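Local atomic coordinates of glucuronoarabinoxylan endo-1,4-beta-xylanase (Clostridium papyrosolvens, PDB entry 4FMV), a protein that hydrolyses internal beta-1,4 linkages of xylan as a glycoside hydrolase family 30, subfamily 8 enzyme, with substrate specificity altered from that of its subfamily. Residues Phe181-Ser186 against Met214-Tyr219; Phe161-Ala166 against Ala193-Asn198; Ala24-Ile29 against Trp266-Asn271. All blocks are in the same frame, centred on the assembly; numbering follows the deposited sequence.

Contact 1 of 3, residues Phe181-Ser186 against Met214-Tyr219; sequences FLKNMS and MAYPLY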
loop_
_atom_site.group_PDB
_atom_site.type_symbol
_atom_site.label_atom_id
_atom_site.label_comp_id
_atom_site.label_asym_id
_atom_site.label_seq_id
_atom_site.Cartn_x
_atom_site.Cartn_y
_atom_site.Cartn_z
ATOM N N PHE A 181 0.896 12.616 -3.179
ATOM C CA PHE A 181 2.271 12.308 -3.576
ATOM C C PHE A 181 2.920 13.603 -4.080
ATOM O O PHE A 181 3.691 13.600 -5.036
ATOM C CB PHE A 181 2.277 11.233 -4.681
ATOM C CG PHE A 181 3.611 10.523 -4.860
ATOM C CD1 PHE A 181 4.611 10.641 -3.917
ATOM C CD2 PHE A 181 3.854 9.754 -5.993
ATOM C CE1 PHE A 181 5.817 9.982 -4.073
ATOM C CE2 PHE A 181 5.060 9.088 -6.152
ATOM C CZ PHE A 181 6.041 9.207 -5.193
ATOM N N LEU A 182 2.595 14.716 -3.444
ATOM C CA LEU A 182 3.195 15.982 -3.846
ATOM C C LEU A 182 4.666 15.964 -3.441
ATOM O O LEU A 182 5.010 15.786 -2.250
ATOM C CB LEU A 182 2.449 17.165 -3.208
ATOM C CG LEU A 182 0.985 17.330 -3.634
ATOM C CD1 LEU A 182 0.316 18.574 -2.980
ATOM C CD2 LEU A 182 0.858 17.387 -5.147
ATOM N N LYS A 183 5.533 16.155 -4.437
ATOM C CA LYS A 183 6.957 15.974 -4.244
ATOM C C LYS A 183 7.538 17.054 -3.356
ATOM O O LYS A 183 8.612 16.873 -2.816
ATOM C CB LYS A 183 7.714 15.932 -5.590
ATOM C CG LYS A 183 7.127 14.916 -6.591
ATOM C CD LYS A 183 6.847 13.538 -5.959
ATOM C CE LYS A 183 6.311 12.521 -7.005
ATOM N NZ LYS A 183 4.917 12.860 -7.487
ATOM N N ASN A 184 6.851 18.180 -3.208
ATOM C CA ASN A 184 7.415 19.237 -2.379
ATOM C C ASN A 184 7.439 18.804 -0.907
ATOM O O ASN A 184 8.227 19.301 -0.100
ATOM C CB ASN A 184 6.707 20.591 -2.599
ATOM C CG ASN A 184 5.266 20.603 -2.092
ATOM O OD1 ASN A 184 4.643 19.557 -1.880
ATOM N ND2 ASN A 184 4.722 21.798 -1.923
ATOM N N MET A 185 6.577 17.852 -0.568
ATOM C CA MET A 185 6.500 17.363 0.789
ATOM C C MET A 185 7.690 16.432 1.113
ATOM O O MET A 185 8.159 16.405 2.262
ATOM C CB MET A 185 5.151 16.656 1.000
ATOM C CG MET A 185 4.732 16.447 2.456
ATOM S SD MET A 185 4.450 17.984 3.377
ATOM C CE MET A 185 5.383 17.573 4.833
ATOM N N SER A 186 8.100 15.594 0.150
ATOM C CA SER A 186 9.237 14.678 0.352
ATOM C C SER A 186 10.629 15.115 -0.120
ATOM O O SER A 186 11.651 14.578 0.355
ATOM C CB SER A 186 8.933 13.354 -0.341
ATOM O OG SER A 186 8.357 13.560 -1.627
ATOM N N MET A 214 3.240 9.618 -10.696
ATOM C CA MET A 214 3.534 8.421 -9.914
ATOM C C MET A 214 5.020 8.071 -9.961
ATOM O O MET A 214 5.528 7.385 -9.070
ATOM C CB MET A 214 2.697 7.235 -10.395
ATOM C CG MET A 214 1.194 7.411 -10.192
ATOM S SD MET A 214 0.210 5.995 -10.763
ATOM C CE MET A 214 -1.462 6.672 -10.621
ATOM N N ALA A 215 5.710 8.505 -11.015
ATOM C CA ALA A 215 7.158 8.320 -11.120
ATOM C C ALA A 215 7.849 9.389 -10.271
ATOM O O ALA A 215 7.381 10.527 -10.184
ATOM C CB ALA A 215 7.613 8.432 -12.599
ATOM N N TYR A 216 8.958 9.038 -9.642
ATOM C CA TYR A 216 9.626 9.981 -8.745
ATOM C C TYR A 216 11.127 9.881 -8.969
ATOM O O TYR A 216 11.791 9.183 -8.238
ATOM C CB TYR A 216 9.291 9.649 -7.278
ATOM C CG TYR A 216 9.580 10.740 -6.267
ATOM C CD1 TYR A 216 10.187 11.949 -6.641
ATOM C CD2 TYR A 216 9.263 10.557 -4.935
ATOM C CE1 TYR A 216 10.447 12.946 -5.694
ATOM C CE2 TYR A 216 9.524 11.544 -3.983
ATOM C CZ TYR A 216 10.110 12.726 -4.364
ATOM O OH TYR A 216 10.342 13.687 -3.397
ATOM N N PRO A 217 11.656 10.551 -10.004
ATOM C CA PRO A 217 13.095 10.434 -10.291
ATOM C C PRO A 217 14.010 10.704 -9.093
ATOM O O PRO A 217 14.994 9.979 -8.896
ATOM C CB PRO A 217 13.317 11.503 -11.360
ATOM C CG PRO A 217 12.007 11.543 -12.088
ATOM C CD PRO A 217 10.952 11.340 -11.030
ATOM N N LEU A 218 13.733 11.735 -8.307
ATOM C CA LEU A 218 14.641 12.037 -7.195
ATOM C C LEU A 218 14.690 10.879 -6.187
ATOM O O LEU A 218 15.760 10.490 -5.709
ATOM C CB LEU A 218 14.234 13.325 -6.484
ATOM C CG LEU A 218 15.172 13.718 -5.349
ATOM C CD1 LEU A 218 16.607 13.849 -5.862
ATOM C CD2 LEU A 218 14.719 15.019 -4.695
ATOM N N TYR A 219 13.537 10.306 -5.877
ATOM C CA TYR A 219 13.533 9.144 -4.992
ATOM C C TYR A 219 14.355 8.012 -5.589
ATOM O O TYR A 219 15.165 7.401 -4.891
ATOM C CB TYR A 219 12.119 8.631 -4.696
ATOM C CG TYR A 219 12.171 7.250 -4.069
ATOM C CD1 TYR A 219 12.430 7.096 -2.707
ATOM C CD2 TYR A 219 11.998 6.104 -4.841
ATOM C CE1 TYR A 219 12.500 5.840 -2.129
ATOM C CE2 TYR A 219 12.062 4.830 -4.272
ATOM C CZ TYR A 219 12.322 4.716 -2.923
ATOM O OH TYR A 219 12.406 3.479 -2.351
#

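Contact 2 of 3, residues Phe161-Ala166 against Ala193-Asn198; sequences FMKNNA and ATALDN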
loop_
_atom_site.group_PDB
_atom_site.type_symbol
_atom_site.label_atom_id
_atom_site.label_comp_id
_atom_site.label_asym_id
_atom_site.label_seq_id
_atom_site.Cartn_x
_atom_site.Cartn_y
_atom_site.Cartn_z
ATOM N N PHE A 161 11.753 17.505 11.916
ATOM C CA PHE A 161 11.516 16.309 12.714
ATOM C C PHE A 161 12.353 15.135 12.196
ATOM O O PHE A 161 12.988 14.386 12.974
ATOM C CB PHE A 161 10.030 15.939 12.691
ATOM C CG PHE A 161 9.688 14.816 13.623
ATOM C CD1 PHE A 161 9.358 15.070 14.936
ATOM C CD2 PHE A 161 9.738 13.507 13.192
ATOM C CE1 PHE A 161 9.067 14.030 15.802
ATOM C CE2 PHE A 161 9.447 12.482 14.040
ATOM C CZ PHE A 161 9.117 12.748 15.352
ATOM N N MET A 162 12.330 14.958 10.883
ATOM C CA MET A 162 13.144 13.928 10.237
ATOM C C MET A 162 14.648 14.059 10.524
ATOM O O MET A 162 15.318 13.042 10.714
ATOM C CB MET A 162 12.882 13.874 8.730
ATOM C CG MET A 162 11.494 13.318 8.334
ATOM S SD MET A 162 11.108 11.643 8.933
ATOM C CE MET A 162 12.252 10.644 7.957
ATOM N N LYS A 163 15.198 15.279 10.551
ATOM C CA LYS A 163 16.618 15.418 10.941
ATOM C C LYS A 163 16.871 15.226 12.437
ATOM O O LYS A 163 17.737 14.452 12.834
ATOM C CB LYS A 163 17.225 16.774 10.511
ATOM C CG LYS A 163 17.362 16.960 9.014
ATOM C CD LYS A 163 18.006 18.310 8.673
ATOM C CE LYS A 163 19.518 18.292 8.921
ATOM N NZ LYS A 163 20.259 19.256 8.006
ATOM N N ASN A 164 16.135 15.969 13.259
ATOM C CA ASN A 164 16.444 16.062 14.687
ATOM C C ASN A 164 15.794 15.088 15.638
ATOM O O ASN A 164 16.262 14.905 16.747
ATOM C CB ASN A 164 16.186 17.488 15.143
ATOM C CG ASN A 164 16.973 18.467 14.322
ATOM O OD1 ASN A 164 18.108 18.172 13.950
ATOM N ND2 ASN A 164 16.379 19.607 13.995
ATOM N N ASN A 165 14.748 14.429 15.173
ATOM C CA ASN A 165 13.878 13.608 16.019
ATOM C C ASN A 165 13.797 12.147 15.584
ATOM O O ASN A 165 13.862 11.233 16.413
ATOM C CB ASN A 165 12.512 14.264 16.296
ATOM C CG ASN A 165 12.655 15.632 16.929
ATOM O OD1 ASN A 165 12.461 16.641 16.260
ATOM N ND2 ASN A 165 13.032 15.678 18.227
ATOM N N ALA A 166 13.447 11.953 14.324
ATOM C CA ALA A 166 13.139 10.627 13.782
ATOM C C ALA A 166 14.234 9.565 13.963
ATOM O O ALA A 166 13.945 8.372 13.977
ATOM C CB ALA A 166 12.743 10.750 12.323
ATOM N N ALA A 193 20.976 14.620 3.731
ATOM C CA ALA A 193 21.629 13.353 4.052
ATOM C C ALA A 193 21.164 12.739 5.381
ATOM O O ALA A 193 20.957 11.522 5.480
ATOM C CB ALA A 193 23.168 13.521 4.021
ATOM N N THR A 194 21.004 13.577 6.399
ATOM C CA THR A 194 20.545 13.119 7.708
ATOM C C THR A 194 19.087 12.672 7.676
ATOM O O THR A 194 18.746 11.582 8.143
ATOM C CB THR A 194 20.734 14.215 8.800
ATOM O OG1 THR A 194 22.111 14.603 8.864
ATOM C CG2 THR A 194 20.322 13.694 10.152
ATOM N N ALA A 195 18.212 13.513 7.141
ATOM C CA ALA A 195 16.802 13.148 7.004
ATOM C C ALA A 195 16.641 11.853 6.204
ATOM O O ALA A 195 15.874 10.963 6.580
ATOM C CB ALA A 195 16.029 14.277 6.344
ATOM N N LEU A 196 17.363 11.754 5.092
ATOM C CA LEU A 196 17.293 10.577 4.244
ATOM C C LEU A 196 17.688 9.317 5.029
ATOM O O LEU A 196 17.059 8.270 4.888
ATOM C CB LEU A 196 18.187 10.758 3.017
ATOM C CG LEU A 196 18.268 9.594 2.014
ATOM C CD1 LEU A 196 16.887 9.174 1.497
ATOM C CD2 LEU A 196 19.197 9.977 0.866
ATOM N N ASP A 197 18.725 9.435 5.855
ATOM C CA ASP A 197 19.180 8.341 6.713
ATOM C C ASP A 197 18.088 7.906 7.673
ATOM O O ASP A 197 17.964 6.713 8.013
ATOM C CB ASP A 197 20.395 8.765 7.537
ATOM C CG ASP A 197 21.696 8.383 6.884
ATOM O OD1 ASP A 197 21.670 7.513 5.990
ATOM O OD2 ASP A 197 22.745 8.946 7.263
ATOM N N ASN A 198 17.321 8.887 8.142
ATOM C CA ASN A 198 16.276 8.628 9.121
ATOM C C ASN A 198 14.950 8.172 8.503
ATOM O O ASN A 198 14.028 7.835 9.229
ATOM C CB ASN A 198 16.070 9.845 10.038
ATOM C CG ASN A 198 17.232 10.053 10.980
ATOM O OD1 ASN A 198 18.027 9.132 11.210
ATOM N ND2 ASN A 198 17.352 11.265 11.525
#

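Contact 3 of 3, residues Ala24-Ile29 against Trp266-Asn271; sequences AWCGTI and WITWPN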
loop_
_atom_site.group_PDB
_atom_site.type_symbol
_atom_site.label_atom_id
_atom_site.label_comp_id
_atom_site.label_asym_id
_atom_site.label_seq_id
_atom_site.Cartn_x
_atom_site.Cartn_y
_atom_site.Cartn_z
ATOM N N ALA A 24 -7.843 1.184 10.308
ATOM C CA ALA A 24 -8.133 2.474 10.962
ATOM C C ALA A 24 -9.620 2.690 11.172
ATOM O O ALA A 24 -10.406 2.496 10.256
ATOM C CB ALA A 24 -7.571 3.641 10.114
ATOM N N TRP A 25 -10.000 3.079 12.386
ATOM C CA TRP A 25 -11.398 3.351 12.743
ATOM C C TRP A 25 -12.348 2.169 12.504
ATOM O O TRP A 25 -13.559 2.350 12.415
ATOM C CB TRP A 25 -11.913 4.584 11.995
ATOM C CG TRP A 25 -11.393 5.890 12.538
ATOM C CD1 TRP A 25 -11.585 6.396 13.807
ATOM C CD2 TRP A 25 -10.606 6.866 11.834
ATOM N NE1 TRP A 25 -10.956 7.615 13.922
ATOM C CE2 TRP A 25 -10.364 7.934 12.726
ATOM C CE3 TRP A 25 -10.092 6.948 10.523
ATOM C CZ2 TRP A 25 -9.620 9.075 12.354
ATOM C CZ3 TRP A 25 -9.358 8.083 10.163
ATOM C CH2 TRP A 25 -9.124 9.122 11.079
ATOM N N CYS A 26 -11.805 0.958 12.437
ATOM C CA CYS A 26 -12.625 -0.259 12.289
ATOM C C CYS A 26 -12.919 -0.948 13.617
ATOM O O CYS A 26 -13.461 -2.068 13.646
ATOM C CB CYS A 26 -11.979 -1.231 11.296
ATOM S SG CYS A 26 -11.854 -0.479 9.662
ATOM N N GLY A 27 -12.515 -0.313 14.713
ATOM C CA GLY A 27 -12.592 -0.957 16.013
ATOM C C GLY A 27 -11.802 -2.259 15.968
ATOM O O GLY A 27 -10.705 -2.320 15.384
ATOM N N THR A 28 -12.366 -3.298 16.583
ATOM C CA THR A 28 -11.778 -4.625 16.547
ATOM C C THR A 28 -12.425 -5.423 15.428
ATOM O O THR A 28 -13.607 -5.780 15.510
ATOM C CB THR A 28 -11.996 -5.323 17.890
ATOM O OG1 THR A 28 -11.463 -4.484 18.919
ATOM C CG2 THR A 28 -11.311 -6.713 17.939
ATOM N N ILE A 29 -11.640 -5.712 14.384
ATOM C CA ILE A 29 -12.156 -6.432 13.226
ATOM C C ILE A 29 -12.304 -7.936 13.564
ATOM O O ILE A 29 -11.487 -8.491 14.322
ATOM C CB ILE A 29 -11.258 -6.211 12.009
ATOM C CG1 ILE A 29 -11.208 -4.704 11.661
ATOM C CG2 ILE A 29 -11.745 -7.015 10.848
ATOM C CD1 ILE A 29 -10.425 -4.336 10.357
ATOM N N TRP A 266 -9.441 2.016 4.515
ATOM C CA TRP A 266 -10.025 1.201 5.569
ATOM C C TRP A 266 -10.952 0.051 5.157
ATOM O O TRP A 266 -11.544 0.040 4.063
ATOM C CB TRP A 266 -10.699 2.107 6.622
ATOM C CG TRP A 266 -11.791 3.006 6.104
ATOM C CD1 TRP A 266 -12.391 2.974 4.863
ATOM C CD2 TRP A 266 -12.404 4.092 6.816
ATOM N NE1 TRP A 266 -13.346 3.969 4.772
ATOM C CE2 TRP A 266 -13.369 4.669 5.954
ATOM C CE3 TRP A 266 -12.229 4.629 8.095
ATOM C CZ2 TRP A 266 -14.159 5.748 6.340
ATOM C CZ3 TRP A 266 -13.011 5.710 8.480
ATOM C CH2 TRP A 266 -13.970 6.254 7.604
ATOM N N ILE A 267 -11.066 -0.936 6.051
ATOM C CA ILE A 267 -11.688 -2.198 5.689
ATOM C C ILE A 267 -13.205 -2.239 5.839
ATOM O O ILE A 267 -13.900 -2.405 4.829
ATOM C CB ILE A 267 -11.059 -3.417 6.404
ATOM C CG1 ILE A 267 -9.612 -3.626 5.935
ATOM C CG2 ILE A 267 -11.883 -4.656 6.111
ATOM C CD1 ILE A 267 -8.737 -4.392 6.954
ATOM N N THR A 268 -13.768 -2.097 7.036
ATOM C CA THR A 268 -15.196 -2.387 7.014
ATOM C C THR A 268 -15.971 -1.081 6.978
ATOM O O THR A 268 -16.603 -0.680 7.950
ATOM C CB THR A 268 -15.517 -3.098 8.355
ATOM O OG1 THR A 268 -14.881 -2.382 9.431
ATOM C CG2 THR A 268 -14.933 -4.527 8.354
ATOM N N TRP A 269 -16.155 -0.629 5.747
ATOM C CA TRP A 269 -16.801 0.637 5.405
ATOM C C TRP A 269 -17.346 0.474 3.993
ATOM O O TRP A 269 -16.786 -0.309 3.238
ATOM C CB TRP A 269 -15.784 1.770 5.481
ATOM C CG TRP A 269 -15.365 2.075 6.890
ATOM C CD1 TRP A 269 -14.310 1.542 7.580
ATOM C CD2 TRP A 269 -16.002 2.996 7.782
ATOM N NE1 TRP A 269 -14.257 2.069 8.854
ATOM C CE2 TRP A 269 -15.275 2.975 8.996
ATOM C CE3 TRP A 269 -17.113 3.841 7.670
ATOM C CZ2 TRP A 269 -15.630 3.760 10.087
ATOM C CZ3 TRP A 269 -17.465 4.619 8.762
ATOM C CH2 TRP A 269 -16.726 4.574 9.951
ATOM N N PRO A 270 -18.381 1.235 3.613
ATOM C CA PRO A 270 -18.923 1.179 2.246
ATOM C C PRO A 270 -17.916 1.527 1.137
ATOM O O PRO A 270 -17.972 0.919 0.064
ATOM C CB PRO A 270 -20.031 2.230 2.276
ATOM C CG PRO A 270 -20.489 2.244 3.723
ATOM C CD PRO A 270 -19.231 2.035 4.519
ATOM N N ASN A 271 -17.024 2.489 1.377
ATOM C CA ASN A 271 -15.968 2.784 0.398
ATOM C C ASN A 271 -14.748 1.922 0.699
ATOM O O ASN A 271 -13.678 2.099 0.104
ATOM C CB ASN A 271 -15.608 4.273 0.356
ATOM C CG ASN A 271 -15.122 4.801 1.686
ATOM O OD1 ASN A 271 -15.421 4.234 2.734
ATOM N ND2 ASN A 271 -14.371 5.902 1.653
HETATM O O HOH W 1 -15.082 -3.529 12.011
#

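Contact 1 of 3, residues Phe181-Ser186 against Met214-Tyr219
Two aromatic rings, those of Phe181 and Tyr216, stand almost perpendicular, their planes at 87°, and the aliphatic part of Lys183 fills the angle between them. Lys183 CE sits 3.6 Å above the plane of Phe181, over the ring centre, while Lys183 CD sits 3.5 Å above that of Tyr216 in a CH-pi contact. The other face of Tyr216 meets the backbone N of Tyr219, toward its rim. At the edge of Phe181, near the ring plane, CE2 comes 3.4 Å from Met214 O. Phe181 CZ approaches Tyr216 CD2 obliquely, at 3.5 Å. Leu202 of strand 201-205 touches both rings; the two segments follow barrel strands 172-178 and 201-205. Across the contact Ser186 OG lies 2.7 Å from Tyr216 OH, and the phenol also bonds Asp187 OD1. Bends of Lys183 at chi2 (-47°) and chi4 (-69°) curl it back on its own chain, where Lys183 NZ donates to Phe181 O at 2.8 Å. The chemistry is divided: methylenes pack on the ring faces, whereas two carbonyl oxygens, of Phe181 and Asn213, hold the ammonium, whose long cation-pi approach to Tyr216 adds at most a weak attraction.

Contact 2 of 3, residues Phe161-Ala166 against Ala193-Asn198
The methyl of Ala195 touches both Met162 and Lys163: Met162 CB and Lys163 CG each lie 4.0 Å from Ala195 CB. With so little bulk in the way, the backbones come close, the CA atoms of Lys163 and Ala195 being 4.5 Å apart. The methionine is bent at chi2 (-58°) and chi3 (-69°), and this curl carries Met162 CE along the neighbouring helix to 3.6 Å from Asn198 O. Lys163 runs the other way, toward the start of helix 193-198, where its NZ forms a salt bridge with Asp192; the same carboxylate also accepts a bond from Ala195 N. On that side Thr194 turns its methyl inward, CG2 lying 3.8 Å from Lys163 O.

The polar link is made by Asn198. Its ND2 donates to Met162 O at 2.8 Å with an N-H...O angle of 169°, and the oxygen lies in the plane of the amide. Helix 155-164 is ending here: Ala166 N, which could have bonded Met162 O in a continuing alpha-helix, turns instead to Phe161 O, and the asparagine amide takes up the oxygen left over. Beside it Ala166 CB rests 4.1 Å from Asn198 CB. Ile189 of helix 183-190 touches both Met162 and Ala195, and Val173 and Ala175 of strand 172-178 lie against Met162 from the barrel wall. Lys163 pairs with Ala195 and Ala166 with Asn198, the segments advancing in the same general sense while steeply inclined to each other. This is packing of neighbouring outer helices in a (beta/alpha)8 barrel, before and after strand 172-178 in the chain with helix 183-190 between them in sequence, pressed close through an alanine.

Contact 3 of 3, residues Ala24-Ile29 against Trp266-Asn271
The loops that follow the first and the last strand of the (beta/alpha)8 barrel, 11-22 and 261-266, meet here at the C-terminal end of the strands, the end that carries the active site in barrel glycosidases. This chain is the glycosidase part of a longer protein that also has CBM6 and dockerin modules. Trp25 and Trp266 run obliquely to each other, Trp25 CE3 lying 3.8 Å from Trp266 CZ3, and the ring of Trp88 packs edge-to-face on Trp25. Trp266 has CG between its backbone N and carbonyl carbon (chi1 59°), which brings the six-membered ring beside the first loop: Trp266 CE3 is 3.5 Å from Ala24 O, near the ring plane. One face of this indole receives Trp269 CD1, and its own CH2 lies over the centre of one face of Trp269; its NE1 donates to Asn271 OD1, helping to set the rotation of the ring. Trp269 offers an edge to the other loop, with CZ2 3.4 Å from Trp25 O.

Cys26 occupies the middle. Its SG lies 3.6 Å from Trp269 NE1, a sulfur-aromatic contact at the ring edge, and accepts a weak bond from Thr268 N at 3.6 Å. A water donates to Cys26 O at 2.7 Å and lies 2.8 Å from Thr268 OG1. Deeper, Ile29 and Ile267 cross at about a right angle, their CD1 atoms 3.8 Å apart, and Val33 and Leu37 of helix 31-40 touch Ile267. Asn72 bonds both Gly27 O and Ile29 N. A weak N-H...S bond, a water bridge, ring contacts and an isoleucine pair thus join the loops where the barrel closes on itself, and the tryptophan cluster is consistent with the aromatic lining of a glycosidase substrate cleft.

How the contacts relate
From the N terminus, the chain passes 24-29 just after the first barrel strand and meets this loop again at 266-271, after the last, so contact 3 spans nearly the whole barrel and encloses the other two. Within that span contact 2 closes the stretch 161-198 and contact 1 the stretch 181-219; the two overlap, so these contacts cross. Helices 183-190 and 193-198, consecutive in the chain, carry one partner each. Contact 2 ties helix 155-164 to helix 193-198 in the outer layer of the barrel; contact 1 joins the loops beyond strands 172-178 and 201-205. Their centres lie about 17 Å apart, whereas the centres of contacts 1 and 3 are about 29 Å apart, across the chain's centre.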